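Long-range contact in exotoxin type A (Streptococcus pyogenes phage T12, PDB 1FNU), which probably acts as a secreted superantigen toxin, the phage-encoded scarlet fever toxin of the staphylococcal and streptococcal toxin family: residues 38-50 / 58-72. Sequence-based numbering, arbitrary orientation.
Sequences VDQLLSHDLIYNV and LKTELKNQEMATLFK. With CD (cadmium ion), chain F.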
# COMPACT_ATOMS: atom_id res chain seq x y z
N VAL A 38 -9.26 20.36 7.69
CA VAL A 38 -9.38 19.83 9.06
C VAL A 38 -8.10 19.16 9.54
O VAL A 38 -7.88 18.95 10.76
CB VAL A 38 -10.57 18.78 9.18
CG1 VAL A 38 -11.99 19.46 8.95
CG2 VAL A 38 -10.36 17.63 8.19
N ASP A 39 -7.20 18.88 8.63
CA ASP A 39 -6.01 18.17 9.06
C ASP A 39 -5.12 18.05 7.80
O ASP A 39 -5.42 18.62 6.75
CB ASP A 39 -6.47 16.77 9.59
CG ASP A 39 -5.51 16.20 10.64
OD1 ASP A 39 -4.33 16.61 10.66
OD2 ASP A 39 -5.93 15.30 11.43
N GLN A 40 -4.02 17.32 7.94
CA GLN A 40 -3.11 17.12 6.82
C GLN A 40 -2.21 15.94 7.18
O GLN A 40 -1.97 15.65 8.38
CB GLN A 40 -2.34 18.44 6.51
CG GLN A 40 -0.99 18.69 7.11
CD GLN A 40 -0.59 20.18 6.88
OE1 GLN A 40 -0.69 20.77 5.75
NE2 GLN A 40 -0.12 20.79 7.94
N LEU A 41 -1.79 15.21 6.13
CA LEU A 41 -0.89 14.04 6.27
C LEU A 41 0.58 14.55 6.16
O LEU A 41 1.37 14.50 7.06
CB LEU A 41 -1.19 13.03 5.14
CG LEU A 41 -0.31 11.74 5.17
CD1 LEU A 41 -0.46 11.02 6.51
CD2 LEU A 41 -0.67 10.79 4.07
N LEU A 42 0.87 15.14 5.02
CA LEU A 42 2.17 15.74 4.76
C LEU A 42 2.00 17.28 4.70
O LEU A 42 0.92 17.77 4.48
CB LEU A 42 2.67 15.20 3.45
CG LEU A 42 2.88 13.65 3.41
CD1 LEU A 42 3.77 13.31 2.25
CD2 LEU A 42 3.55 13.17 4.72
N SER A 43 3.08 18.03 4.86
CA SER A 43 2.94 19.49 4.84
C SER A 43 2.31 20.12 3.57
O SER A 43 1.81 21.25 3.63
CB SER A 43 4.32 20.12 5.06
OG SER A 43 4.82 19.66 6.29
N HIS A 44 2.30 19.41 2.44
CA HIS A 44 1.80 20.07 1.23
C HIS A 44 0.40 19.69 0.84
O HIS A 44 -0.05 20.01 -0.24
CB HIS A 44 2.71 19.81 0.03
CG HIS A 44 2.86 18.35 -0.33
ND1 HIS A 44 3.91 17.59 0.10
CD2 HIS A 44 2.04 17.51 -0.99
CE1 HIS A 44 3.74 16.33 -0.29
NE2 HIS A 44 2.61 16.26 -0.95
N ASP A 45 -0.27 18.97 1.73
CA ASP A 45 -1.62 18.58 1.47
C ASP A 45 -2.56 19.14 2.50
O ASP A 45 -2.11 19.66 3.53
CB ASP A 45 -1.76 17.01 1.37
CG ASP A 45 -1.56 16.24 2.73
OD1 ASP A 45 -2.26 16.48 3.76
OD2 ASP A 45 -0.73 15.28 2.76
N LEU A 46 -3.88 19.08 2.19
CA LEU A 46 -4.94 19.45 3.17
C LEU A 46 -6.06 18.35 2.99
O LEU A 46 -6.34 17.92 1.89
CB LEU A 46 -5.52 20.88 2.94
CG LEU A 46 -4.57 22.12 3.16
CD1 LEU A 46 -5.23 23.39 2.54
CD2 LEU A 46 -4.25 22.19 4.73
N ILE A 47 -6.65 17.92 4.11
CA ILE A 47 -7.67 16.89 4.22
C ILE A 47 -8.91 17.59 4.66
O ILE A 47 -8.84 18.49 5.52
CB ILE A 47 -7.26 15.88 5.30
CG1 ILE A 47 -5.98 15.19 4.84
CG2 ILE A 47 -8.37 14.90 5.62
CD1 ILE A 47 -5.53 14.17 5.87
N TYR A 48 -10.02 17.19 4.07
CA TYR A 48 -11.33 17.81 4.31
C TYR A 48 -12.32 16.75 4.70
O TYR A 48 -12.34 15.63 4.16
CB TYR A 48 -11.86 18.59 3.08
CG TYR A 48 -11.08 19.88 2.72
CD1 TYR A 48 -9.79 19.82 2.13
CD2 TYR A 48 -11.59 21.15 3.04
CE1 TYR A 48 -9.05 21.00 1.88
CE2 TYR A 48 -10.86 22.32 2.79
CZ TYR A 48 -9.60 22.26 2.22
OH TYR A 48 -8.90 23.44 2.03
N ASN A 49 -13.06 17.05 5.76
CA ASN A 49 -14.05 16.11 6.22
C ASN A 49 -15.27 16.37 5.35
O ASN A 49 -16.18 17.10 5.76
CB ASN A 49 -14.38 16.35 7.74
CG ASN A 49 -15.52 15.46 8.22
OD1 ASN A 49 -15.45 14.25 8.01
ND2 ASN A 49 -16.64 16.06 8.84
N VAL A 50 -15.24 15.88 4.11
CA VAL A 50 -16.37 16.06 3.18
C VAL A 50 -16.69 14.70 2.54
O VAL A 50 -15.78 13.83 2.50
CB VAL A 50 -16.11 17.13 2.09
CG1 VAL A 50 -16.18 18.52 2.66
CG2 VAL A 50 -14.75 16.88 1.42
N LEU A 58 -11.57 13.52 2.10
CA LEU A 58 -10.98 13.92 0.83
C LEU A 58 -9.68 14.60 1.07
O LEU A 58 -9.55 15.50 1.96
CB LEU A 58 -11.93 14.87 0.07
CG LEU A 58 -11.41 15.73 -1.16
CD1 LEU A 58 -10.96 14.81 -2.27
CD2 LEU A 58 -12.54 16.67 -1.75
N LYS A 59 -8.70 14.23 0.26
CA LYS A 59 -7.40 14.89 0.41
C LYS A 59 -6.98 15.57 -0.90
O LYS A 59 -7.16 15.02 -1.98
CB LYS A 59 -6.28 13.89 0.80
CG LYS A 59 -4.96 14.57 0.97
CD LYS A 59 -3.81 13.53 1.05
CE LYS A 59 -3.34 13.02 -0.32
NZ LYS A 59 -2.04 12.34 -0.21
N THR A 60 -6.49 16.82 -0.79
CA THR A 60 -5.89 17.52 -1.93
C THR A 60 -4.44 17.85 -1.70
O THR A 60 -4.06 18.37 -0.61
CB THR A 60 -6.57 18.82 -2.35
OG1 THR A 60 -5.80 19.37 -3.41
CG2 THR A 60 -6.66 19.88 -1.14
N GLU A 61 -3.62 17.55 -2.72
CA GLU A 61 -2.22 17.81 -2.67
C GLU A 61 -1.98 19.02 -3.49
O GLU A 61 -2.24 19.00 -4.66
CB GLU A 61 -1.37 16.65 -3.24
CG GLU A 61 -1.16 15.52 -2.27
CD GLU A 61 -0.35 14.38 -2.93
OE1 GLU A 61 0.81 14.70 -3.44
OE2 GLU A 61 -0.94 13.22 -2.89
N LEU A 62 -1.39 20.03 -2.85
CA LEU A 62 -1.08 21.28 -3.50
C LEU A 62 0.41 21.34 -3.90
O LEU A 62 1.15 20.39 -3.79
CB LEU A 62 -1.50 22.44 -2.58
CG LEU A 62 -3.04 22.34 -2.44
CD1 LEU A 62 -3.53 22.79 -1.08
CD2 LEU A 62 -3.72 23.13 -3.60
N LYS A 63 0.82 22.48 -4.40
CA LYS A 63 2.14 22.67 -4.89
C LYS A 63 3.25 22.34 -3.96
O LYS A 63 4.18 21.64 -4.32
CB LYS A 63 2.30 24.10 -5.36
CG LYS A 63 3.66 24.37 -5.93
CD LYS A 63 3.74 25.83 -6.38
CE LYS A 63 5.17 26.15 -6.53
NZ LYS A 63 5.25 27.10 -7.73
N ASN A 64 3.11 22.85 -2.76
CA ASN A 64 4.08 22.73 -1.69
C ASN A 64 3.51 23.19 -0.37
O ASN A 64 2.34 23.52 -0.27
CB ASN A 64 5.32 23.57 -1.97
CG ASN A 64 5.00 25.03 -2.31
OD1 ASN A 64 4.08 25.64 -1.74
ND2 ASN A 64 5.78 25.61 -3.20
N GLN A 65 4.38 23.15 0.65
CA GLN A 65 4.02 23.52 2.00
C GLN A 65 3.42 24.91 2.06
O GLN A 65 2.42 25.09 2.70
CB GLN A 65 5.23 23.43 2.92
CG GLN A 65 5.12 24.31 4.20
CD GLN A 65 6.45 24.35 4.85
OE1 GLN A 65 7.50 24.50 4.18
NE2 GLN A 65 6.46 24.17 6.15
N GLU A 66 4.03 25.88 1.38
CA GLU A 66 3.49 27.24 1.42
C GLU A 66 2.06 27.31 0.95
O GLU A 66 1.27 28.06 1.55
CB GLU A 66 4.30 28.22 0.61
CG GLU A 66 5.53 28.71 1.37
CD GLU A 66 6.70 27.70 1.37
OE1 GLU A 66 6.51 26.48 0.95
OE2 GLU A 66 7.82 28.19 1.80
N MET A 67 1.72 26.57 -0.14
CA MET A 67 0.35 26.57 -0.66
C MET A 67 -0.66 25.94 0.32
O MET A 67 -1.74 26.53 0.56
CB MET A 67 0.29 25.91 -2.05
CG MET A 67 -1.05 26.15 -2.81
SD MET A 67 -1.03 25.63 -4.58
CE MET A 67 0.05 26.86 -5.45
N ALA A 68 -0.36 24.75 0.89
CA ALA A 68 -1.28 24.15 1.87
C ALA A 68 -1.52 25.14 3.02
O ALA A 68 -2.66 25.34 3.43
CB ALA A 68 -0.73 22.80 2.43
N THR A 69 -0.44 25.73 3.56
CA THR A 69 -0.66 26.70 4.65
C THR A 69 -1.44 27.94 4.17
O THR A 69 -2.22 28.49 4.95
CB THR A 69 0.73 26.97 5.53
OG1 THR A 69 0.85 28.35 5.97
CG2 THR A 69 1.95 26.56 4.79
N LEU A 70 -1.35 28.33 2.89
CA LEU A 70 -2.11 29.53 2.43
C LEU A 70 -3.63 29.26 2.58
O LEU A 70 -4.37 30.14 3.03
CB LEU A 70 -1.84 29.87 0.94
CG LEU A 70 -1.92 31.32 0.38
CD1 LEU A 70 -2.42 31.18 -1.05
CD2 LEU A 70 -2.81 32.34 1.15
N PHE A 71 -4.07 28.04 2.23
CA PHE A 71 -5.48 27.68 2.31
C PHE A 71 -5.90 26.95 3.52
O PHE A 71 -7.11 26.80 3.76
CB PHE A 71 -5.87 26.83 1.11
CG PHE A 71 -5.85 27.60 -0.16
CD1 PHE A 71 -6.85 28.55 -0.41
CD2 PHE A 71 -4.83 27.42 -1.11
CE1 PHE A 71 -6.82 29.27 -1.58
CE2 PHE A 71 -4.83 28.17 -2.30
CZ PHE A 71 -5.82 29.08 -2.52
N LYS A 72 -4.92 26.49 4.31
CA LYS A 72 -5.24 25.72 5.50
C LYS A 72 -6.44 26.20 6.33
O LYS A 72 -7.39 25.51 6.63
CB LYS A 72 -4.00 25.64 6.40
CG LYS A 72 -4.30 24.96 7.69
CD LYS A 72 -3.05 24.39 8.29
CE LYS A 72 -3.28 24.07 9.76
NZ LYS A 72 -3.54 25.35 10.60
CD CD F . -6.66 13.49 11.41
O HOH W 1 -0.17 13.85 0.88
O HOH W 2 -9.34 25.23 3.68
O HOH W 3 -7.79 12.64 9.46
O HOH W 4 -8.16 13.09 13.74
O HOH W 5 -4.40 12.54 11.09
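L58 opens the antiparallel pairing with strand 45-48: its N and O both bond to Y48, and its CB meets V50 CG2 at 3.7 Å. K59 runs its aliphatic chain past I47 CG1 and across D45 at about a right angle, then bends at chi3 (81°). That bend brings NZ over the carboxylate plane of E61 (NZ to OE2 3.0 Å, a salt bridge), with Y88 O as a second partner; D45 OD2 stays 4.4 Å from NZ, beyond a salt bridge. The D45 carboxylate is held in turn by the backbone N of L41 and L42, which probably steadies its negative charge. T60 trades two backbone bonds with L46 and rests CG2 against Y48 CE1. On the face it shares with K59 and D45, E61 lies alongside H44, OE1 reaching the imidazole edge in a weak bond from NE2 (3.4 Å). L62 N donates to H44 O (2.9 Å), and N64 then caps helix 65-72, its OD1 accepting from M67 N. A68 sets its CB 3.2 Å from S43 O, next to L46, whose CD1 also touches F71 CB (3.8 Å). Hairpin 45-48/57-61 thus forms one edge of the OB-fold sheet, strand 96-105 flanking 57-61; helix 65-72 packs over L46, while S43 OG hydrogen-bonds E191 N of the second subunit.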